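Local coordinates for protein UDP-N-acetylenolpyruvoylglucosamine reductase (Listeria monocytogenes, PDB 3TX1) that uses FAD and NADPH to reduce UDP-N-acetylenolpyruvoylglucosamine to UDP-N-acetylmuramate, a step of peptidoglycan and cell wall synthesis, at residues T49-A54 with T290-L295; T115-M120 with E135-L140; K130-E135 with F210-E215. All blocks are in the same frame, centred on the assembly; numbering follows the deposited sequence.

How the contacts relate
Contact 1 stands apart from the other two. It is buried and joins a loop near the FAD to a helix of the C-terminal part of the chain. Contacts 2 and 3 are partly buried and lie on the other side of the chain's centre, with their centres about 4 Å apart. They share Glu135. They hold one unit: strand 116-120, helix 125-134, strand 137-138 and strand 204-214. Contact 1 sets two threonine methyls against a tyrosine ring whose hydroxyl is bonded elsewhere. Contacts 2 and 3 are aliphatic, with leucine methyls against alkyl groups and backbone carbonyls. Backbone pairing, as between Ile117 and Phe210, ties contacts 2 and 3 together.

Contact 1: residues T49-A54 with T290-L295; sequences TKTGGA and TDYMNL
Tyr292 reaches from helix 289-307 toward Thr49 and Thr51. Its CB leaves the helix on the side of the loop. CG lies on the side of the backbone N, turned past the usual -60° (chi1 -89°), and the ring reaches across to the threonines. Beyond CG, the CD1 and CE1 atoms meet the CG2 methyl of Thr51, each at 4.1 Å. The Thr51 and Tyr292 side chains cross at about a right angle. Farther out, Tyr292 CE2 comes within 4.1 Å of Thr49 CG2. Tyr292 CZ is 3.9 Å from that same methyl, and CB of Thr49 also borders CZ. Both methyls approach the ring obliquely. The contact joins the PCMH-type FAD-binding region to the C-terminal domain of the MurB family. The side chain of Thr49 is about 7 Å from the bound FAD, so this junction lies close to the cofactor pocket. On the loop side, Thr49 OG1 and Thr51 OG1 are hydrogen-bonded to each other, though the modelled length is very short and doubtful. Each threonine gives its methyl to the tyrosine. At the tip, Tyr292 OH lies 3.9 Å from Thr49 CG2, and its hydrogen bond goes to the carbonyl oxygen of Ile281.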
loop_
_atom_site.group_PDB
_atom_site.type_symbol
_atom_site.label_atom_id
_atom_site.label_comp_id
_atom_site.label_asym_id
_atom_site.label_seq_id
_atom_site.Cartn_x
_atom_site.Cartn_y
_atom_site.Cartn_z
ATOM N N THR A 49 -5.131 -7.931 3.595
ATOM C CA THR A 49 -6.427 -8.332 4.180
ATOM C C THR A 49 -6.693 -9.798 3.890
ATOM O O THR A 49 -7.656 -10.373 4.372
ATOM C CB THR A 49 -7.631 -7.563 3.576
ATOM O OG1 THR A 49 -7.605 -7.667 2.148
ATOM C CG2 THR A 49 -7.606 -6.120 3.958
ATOM N N LYS A 50 -5.864 -10.404 3.061
ATOM C CA LYS A 50 -6.074 -11.794 2.678
ATOM C C LYS A 50 -7.433 -11.954 1.964
ATOM O O LYS A 50 -8.199 -12.876 2.249
ATOM C CB LYS A 50 -5.942 -12.712 3.901
ATOM C CG LYS A 50 -4.510 -12.906 4.386
ATOM C CD LYS A 50 -4.499 -13.648 5.723
ATOM C CE LYS A 50 -3.090 -14.039 6.180
ATOM N NZ LYS A 50 -3.064 -14.892 7.420
ATOM N N THR A 51 -7.725 -11.027 1.053
ATOM C CA THR A 51 -8.961 -11.040 0.274
ATOM C C THR A 51 -8.666 -10.561 -1.122
ATOM O O THR A 51 -7.647 -9.875 -1.359
ATOM C CB THR A 51 -9.930 -9.958 0.739
ATOM O OG1 THR A 51 -9.265 -8.704 0.629
ATOM C CG2 THR A 51 -10.388 -10.184 2.145
ATOM N N GLY A 52 -9.623 -10.819 -2.010
ATOM C CA GLY A 52 -9.561 -10.332 -3.368
ATOM C C GLY A 52 -9.779 -11.462 -4.327
ATOM O O GLY A 52 -9.187 -12.536 -4.181
ATOM N N GLY A 53 -10.639 -11.242 -5.312
ATOM C CA GLY A 53 -10.840 -12.246 -6.366
ATOM C C GLY A 53 -9.572 -12.416 -7.191
ATOM O O GLY A 53 -8.587 -11.721 -6.953
ATOM N N ALA A 54 -9.583 -13.340 -8.147
ATOM C CA ALA A 54 -8.387 -13.585 -8.954
ATOM C C ALA A 54 -8.086 -12.461 -9.962
ATOM O O ALA A 54 -8.915 -11.585 -10.221
ATOM C CB ALA A 54 -8.446 -14.942 -9.637
ATOM N N THR A 290 -16.174 -9.239 -0.628
ATOM C CA THR A 290 -17.584 -8.925 -0.540
ATOM C C THR A 290 -17.874 -8.469 0.886
ATOM O O THR A 290 -18.474 -7.396 1.086
ATOM C CB THR A 290 -18.487 -10.102 -0.912
ATOM O OG1 THR A 290 -18.048 -10.649 -2.144
ATOM C CG2 THR A 290 -19.920 -9.644 -1.081
ATOM N N ASP A 291 -17.413 -9.250 1.870
ATOM C CA ASP A 291 -17.619 -8.889 3.285
ATOM C C ASP A 291 -17.104 -7.507 3.566
ATOM O O ASP A 291 -17.789 -6.719 4.211
ATOM C CB ASP A 291 -16.925 -9.837 4.243
ATOM C CG ASP A 291 -17.481 -11.231 4.200
ATOM O OD1 ASP A 291 -18.719 -11.405 4.031
ATOM O OD2 ASP A 291 -16.652 -12.152 4.338
ATOM N N TYR A 292 -15.891 -7.204 3.109
ATOM C CA TYR A 292 -15.355 -5.846 3.317
ATOM C C TYR A 292 -16.234 -4.746 2.719
ATOM O O TYR A 292 -16.605 -3.817 3.445
ATOM C CB TYR A 292 -13.917 -5.717 2.837
ATOM C CG TYR A 292 -12.885 -6.065 3.900
ATOM C CD1 TYR A 292 -12.558 -7.400 4.199
ATOM C CD2 TYR A 292 -12.216 -5.050 4.610
ATOM C CE1 TYR A 292 -11.611 -7.718 5.172
ATOM C CE2 TYR A 292 -11.277 -5.366 5.589
ATOM C CZ TYR A 292 -10.974 -6.710 5.861
ATOM O OH TYR A 292 -10.013 -7.010 6.839
ATOM N N MET A 293 -16.601 -4.888 1.430
ATOM C CA MET A 293 -17.408 -3.901 0.708
ATOM C C MET A 293 -18.740 -3.742 1.384
ATOM O O MET A 293 -19.326 -2.656 1.383
ATOM C CB MET A 293 -17.677 -4.309 -0.761
ATOM C CG MET A 293 -16.508 -4.408 -1.752
ATOM S SD MET A 293 -15.205 -3.126 -1.623
ATOM C CE MET A 293 -16.064 -1.543 -1.591
ATOM N N ASN A 294 -19.256 -4.845 1.913
ATOM C CA ASN A 294 -20.533 -4.818 2.557
ATOM C C ASN A 294 -20.453 -4.119 3.905
ATOM O O ASN A 294 -21.293 -3.295 4.249
ATOM C CB ASN A 294 -21.118 -6.237 2.638
ATOM C CG ASN A 294 -21.862 -6.663 1.344
ATOM O OD1 ASN A 294 -21.909 -7.842 0.992
ATOM N ND2 ASN A 294 -22.447 -5.685 0.635
ATOM N N LEU A 295 -19.415 -4.389 4.670
ATOM C CA LEU A 295 -19.291 -3.701 5.932
ATOM C C LEU A 295 -18.951 -2.214 5.706
ATOM O O LEU A 295 -19.525 -1.326 6.359
ATOM C CB LEU A 295 -18.281 -4.406 6.829
ATOM C CG LEU A 295 -18.176 -3.962 8.272
ATOM C CD1 LEU A 295 -19.576 -3.723 8.828
ATOM C CD2 LEU A 295 -17.413 -5.032 9.051
#

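Contact 2: residues T115-M120 with E135-L140; sequences TQIVAM and ESLSGL
Ile117 meets Leu137 because its CG1 is anti to the carbonyl carbon (chi1 -76°) and its CD1 continues outward (chi2 172°). In Leu137, CG lies on the side of the backbone N, roughly anti to the carbonyl carbon but turned well off the usual position (chi1 -90°), and the branched end faces strand 116-120. The two chains lie side by side and point opposite ways. Leu137 CD1 lies 3.6 Å from Ile117 CD1 and 3.7 Å from Ile117 CG1, so one leucine methyl rests along the last two carbons of the isoleucine. The other branch of Leu137 turns to Thr115. Its CD2 packs against the backbone carbonyl oxygen of Thr115, and it also lies 4.0 Å from Thr115 CB. Leu137 CD1 is near that carbonyl too, so both methyls border the same oxygen. These are van der Waals contacts, and they set the leucine against the start of the strand. Leu137 also touches Leu212, and Ile117 packs on Thr128 and Ala132 of helix 125-134. The isoleucine is thus shared between the helix and the leucine. Just before Leu137, the chain leaves the helix through a Schellman motif. Ser136 has the positive phi that ends the helix and turns the chain into the short, weakly bonded strand 137-138. Strands 116-120 and 137-138 both pair antiparallel with strand 204-214, while helix 125-134 links them. In topology this is a beta-alpha-beta crossover, with strand 204-214 between its two strands, within the PCMH-type FAD-binding region.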
loop_
_atom_site.group_PDB
_atom_site.type_symbol
_atom_site.label_atom_id
_atom_site.label_comp_id
_atom_site.label_asym_id
_atom_site.label_seq_id
_atom_site.Cartn_x
_atom_site.Cartn_y
_atom_site.Cartn_z
ATOM N N THR A 115 24.713 9.517 3.578
ATOM C CA THR A 115 23.549 9.823 4.408
ATOM C C THR A 115 22.218 9.429 3.709
ATOM O O THR A 115 21.116 9.596 4.268
ATOM C CB THR A 115 23.520 11.306 4.862
ATOM O OG1 THR A 115 23.480 12.157 3.717
ATOM C CG2 THR A 115 24.747 11.670 5.727
ATOM N N GLN A 116 22.327 8.842 2.517
ATOM C CA GLN A 116 21.151 8.483 1.724
ATOM C C GLN A 116 20.810 7.000 1.614
ATOM O O GLN A 116 21.699 6.140 1.450
ATOM C CB GLN A 116 21.249 9.082 0.323
ATOM C CG GLN A 116 21.103 10.591 0.300
ATOM C CD GLN A 116 20.974 11.147 -1.105
ATOM O OE1 GLN A 116 21.134 10.435 -2.098
ATOM N NE2 GLN A 116 20.669 12.438 -1.193
ATOM N N ILE A 117 19.506 6.729 1.654
ATOM C CA ILE A 117 19.008 5.371 1.506
ATOM C C ILE A 117 18.268 5.096 0.173
ATOM O O ILE A 117 17.361 5.844 -0.227
ATOM C CB ILE A 117 18.221 4.908 2.761
ATOM C CG1 ILE A 117 19.225 4.573 3.879
ATOM C CG2 ILE A 117 17.375 3.682 2.449
ATOM C CD1 ILE A 117 18.614 4.283 5.225
ATOM N N VAL A 118 18.729 4.056 -0.527
ATOM C CA VAL A 118 18.124 3.604 -1.782
ATOM C C VAL A 118 17.507 2.244 -1.573
ATOM O O VAL A 118 18.192 1.318 -1.113
ATOM C CB VAL A 118 19.109 3.601 -3.001
ATOM C CG1 VAL A 118 19.069 2.277 -3.771
ATOM C CG2 VAL A 118 18.815 4.774 -3.930
ATOM N N ALA A 119 16.216 2.149 -1.913
ATOM C CA ALA A 119 15.435 0.915 -1.774
ATOM C C ALA A 119 14.580 0.660 -2.994
ATOM O O ALA A 119 13.998 1.592 -3.542
ATOM C CB ALA A 119 14.543 0.996 -0.549
ATOM N N MET A 120 14.490 -0.603 -3.397
ATOM C CA MET A 120 13.670 -0.992 -4.532
ATOM C C MET A 120 12.170 -0.979 -4.183
ATOM O O MET A 120 11.802 -1.032 -3.001
ATOM C CB MET A 120 14.136 -2.325 -5.088
ATOM C CG MET A 120 15.328 -2.143 -5.990
ATOM S SD MET A 120 15.798 -3.706 -6.707
ATOM C CE MET A 120 16.732 -3.117 -8.109
ATOM N N GLU A 135 22.117 2.276 10.515
ATOM C CA GLU A 135 23.097 3.219 9.993
ATOM C C GLU A 135 23.082 4.525 10.780
ATOM O O GLU A 135 23.869 5.432 10.512
ATOM C CB GLU A 135 22.838 3.496 8.510
ATOM C CG GLU A 135 22.504 2.256 7.697
ATOM C CD GLU A 135 23.667 1.287 7.611
ATOM O OE1 GLU A 135 24.787 1.727 7.280
ATOM O OE2 GLU A 135 23.460 0.083 7.875
ATOM N N SER A 136 22.252 4.651 11.765
ATOM C CA SER A 136 22.265 5.916 12.411
ATOM C C SER A 136 21.866 6.917 11.366
ATOM O O SER A 136 22.504 7.906 11.152
ATOM C CB SER A 136 23.655 6.215 12.925
ATOM O OG SER A 136 24.002 5.297 13.923
ATOM N N LEU A 137 20.774 6.638 10.700
ATOM C CA LEU A 137 20.142 7.649 9.862
ATOM C C LEU A 137 18.760 8.017 10.389
ATOM O O LEU A 137 17.951 7.144 10.702
ATOM C CB LEU A 137 20.039 7.156 8.416
ATOM C CG LEU A 137 21.223 7.480 7.503
ATOM C CD1 LEU A 137 21.114 6.720 6.190
ATOM C CD2 LEU A 137 21.316 8.978 7.253
ATOM N N SER A 138 18.495 9.316 10.485
ATOM C CA SER A 138 17.213 9.802 10.975
ATOM C C SER A 138 16.353 10.456 9.904
ATOM O O SER A 138 16.851 11.086 8.974
ATOM C CB SER A 138 17.411 10.769 12.139
ATOM O OG SER A 138 16.154 11.230 12.584
ATOM N N GLY A 139 15.053 10.303 10.073
ATOM C CA GLY A 139 14.104 10.892 9.166
ATOM C C GLY A 139 13.030 9.893 8.815
ATOM O O GLY A 139 11.955 10.301 8.364
ATOM N N LEU A 140 13.327 8.593 8.976
ATOM C CA LEU A 140 12.340 7.539 8.685
ATOM C C LEU A 140 11.550 7.002 9.898
ATOM O O LEU A 140 10.559 6.286 9.742
ATOM C CB LEU A 140 12.971 6.354 7.935
ATOM C CG LEU A 140 13.150 6.419 6.415
ATOM C CD1 LEU A 140 13.667 5.059 5.954
ATOM C CD2 LEU A 140 11.895 6.817 5.629
#

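Contact 3: residues K130-E135 with F210-E215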
loop_
_atom_site.group_PDB
_atom_site.type_symbol
_atom_site.label_atom_id
_atom_site.label_comp_id
_atom_site.label_asym_id
_atom_site.label_seq_id
_atom_site.Cartn_x
_atom_site.Cartn_y
_atom_site.Cartn_z
ATOM N N LYS A 130 14.194 -0.102 9.353
ATOM C CA LYS A 130 15.090 -0.873 10.192
ATOM C C LYS A 130 16.524 -0.638 9.782
ATOM O O LYS A 130 17.426 -0.551 10.631
ATOM C CB LYS A 130 14.760 -2.369 10.119
ATOM C CG LYS A 130 13.694 -2.761 11.138
ATOM C CD LYS A 130 13.265 -4.235 11.167
ATOM C CE LYS A 130 11.979 -4.315 12.007
ATOM N NZ LYS A 130 11.213 -5.590 11.963
ATOM N N PHE A 131 16.728 -0.548 8.474
ATOM C CA PHE A 131 18.021 -0.368 7.901
ATOM C C PHE A 131 18.483 0.930 8.498
ATOM O O PHE A 131 19.372 0.925 9.327
ATOM C CB PHE A 131 17.872 -0.268 6.391
ATOM C CG PHE A 131 19.088 -0.698 5.609
ATOM C CD1 PHE A 131 20.009 0.238 5.152
ATOM C CD2 PHE A 131 19.272 -2.053 5.264
ATOM C CE1 PHE A 131 21.115 -0.177 4.409
ATOM C CE2 PHE A 131 20.368 -2.471 4.520
ATOM C CZ PHE A 131 21.294 -1.531 4.100
ATOM N N ALA A 132 17.806 2.019 8.138
ATOM C CA ALA A 132 18.096 3.410 8.594
ATOM C C ALA A 132 18.657 3.557 10.000
ATOM O O ALA A 132 19.586 4.352 10.246
ATOM C CB ALA A 132 16.854 4.281 8.471
ATOM N N LEU A 133 18.052 2.801 10.904
ATOM C CA LEU A 133 18.457 2.745 12.291
ATOM C C LEU A 133 19.822 2.067 12.432
ATOM O O LEU A 133 20.626 2.504 13.274
ATOM C CB LEU A 133 17.434 1.971 13.100
ATOM C CG LEU A 133 17.612 1.682 14.579
ATOM C CD1 LEU A 133 17.624 3.060 15.231
ATOM C CD2 LEU A 133 16.579 0.778 15.234
ATOM N N ASN A 134 20.081 1.007 11.645
ATOM C CA ASN A 134 21.388 0.322 11.707
ATOM C C ASN A 134 22.481 1.216 11.231
ATOM O O ASN A 134 23.630 0.960 11.501
ATOM C CB ASN A 134 21.427 -0.937 10.853
ATOM C CG ASN A 134 20.404 -1.955 11.282
ATOM O OD1 ASN A 134 19.286 -1.610 11.666
ATOM N ND2 ASN A 134 20.781 -3.229 11.206
ATOM N N GLU A 135 22.117 2.276 10.515
ATOM C CA GLU A 135 23.097 3.219 9.993
ATOM C C GLU A 135 23.082 4.525 10.780
ATOM O O GLU A 135 23.869 5.432 10.512
ATOM C CB GLU A 135 22.838 3.496 8.510
ATOM C CG GLU A 135 22.504 2.256 7.697
ATOM C CD GLU A 135 23.667 1.287 7.611
ATOM O OE1 GLU A 135 24.787 1.727 7.280
ATOM O OE2 GLU A 135 23.460 0.083 7.875
ATOM N N PHE A 210 15.941 8.174 -0.285
ATOM C CA PHE A 210 15.587 9.066 0.821
ATOM C C PHE A 210 16.811 9.832 1.366
ATOM O O PHE A 210 17.855 9.222 1.649
ATOM C CB PHE A 210 14.966 8.256 1.933
ATOM C CG PHE A 210 13.917 7.287 1.478
ATOM C CD1 PHE A 210 14.225 5.937 1.341
ATOM C CD2 PHE A 210 12.604 7.704 1.259
ATOM C CE1 PHE A 210 13.258 5.021 0.963
ATOM C CE2 PHE A 210 11.627 6.801 0.881
ATOM C CZ PHE A 210 11.960 5.459 0.734
ATOM N N SER A 211 16.687 11.161 1.471
ATOM C CA SER A 211 17.736 12.052 2.016
ATOM C C SER A 211 17.685 12.094 3.550
ATOM O O SER A 211 16.938 12.889 4.125
ATOM C CB SER A 211 17.526 13.473 1.514
ATOM O OG SER A 211 18.138 13.689 0.270
ATOM N N LEU A 212 18.469 11.300 4.243
ATOM C CA LEU A 212 18.382 11.341 5.683
ATOM C C LEU A 212 19.498 12.146 6.334
ATOM O O LEU A 212 20.370 12.657 5.681
ATOM C CB LEU A 212 18.322 9.934 6.256
ATOM C CG LEU A 212 17.355 8.935 5.635
ATOM C CD1 LEU A 212 17.351 7.620 6.375
ATOM C CD2 LEU A 212 15.962 9.477 5.434
ATOM N N ALA A 213 19.458 12.268 7.632
ATOM C CA ALA A 213 20.524 12.957 8.339
ATOM C C ALA A 213 21.174 12.059 9.416
ATOM O O ALA A 213 20.513 11.204 10.017
ATOM C CB ALA A 213 19.997 14.245 8.948
ATOM N N LEU A 214 22.476 12.237 9.645
ATOM C CA LEU A 214 23.164 11.482 10.708
ATOM C C LEU A 214 22.793 11.960 12.121
ATOM O O LEU A 214 22.750 13.157 12.400
ATOM C CB LEU A 214 24.679 11.393 10.492
ATOM C CG LEU A 214 25.082 10.273 9.521
ATOM C CD1 LEU A 214 26.495 10.506 9.014
ATOM C CD2 LEU A 214 24.932 8.864 10.101
ATOM N N GLU A 215 22.500 10.985 12.977
ATOM C CA GLU A 215 22.053 11.190 14.338
ATOM C C GLU A 215 22.241 9.901 15.143
ATOM O O GLU A 215 22.207 8.792 14.588
ATOM C CB GLU A 215 20.595 11.667 14.339
ATOM C CG GLU A 215 20.014 11.991 15.702
ATOM C CD GLU A 215 18.583 12.505 15.639
ATOM O OE1 GLU A 215 18.004 12.582 14.519
ATOM O OE2 GLU A 215 18.034 12.825 16.722
#
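Ala132 is the first residue of 130-135 to touch 210-215. Its CB points toward the strand and lies 4.0 Å from Leu212 CD1. Both residues are buried. Leu212 sends CG out anti to its carbonyl carbon (chi1 -47°), and its extended chi2 of -176° carries CD1 on to the alanine methyl. The CA atoms of Ala132 and Leu212 are 8.5 Å apart, a gap filled by the leucine side chain and the alanine methyl. Ala132 packs also on Ile117 and Leu140, so several aliphatic groups gather round one small side chain. Leu133 packs on Ile220, Gln221 and Met224 of helix 217-234. Glu135 follows later in the chain. It meets the strand through its backbone: Leu214 CD2 approaches the carbonyl oxygen of Glu135 at 3.6 Å, while its carboxylate is turned to the other side and takes no part. Leu214 is exposed and lies at the margin of the contact, where it also touches Ser136 and Thr115. The contact is made of methyl groups against a methyl and a carbonyl. Such packing is weakly directional, so the fit of shapes and the paired strands nearby probably set the position of helix and strand.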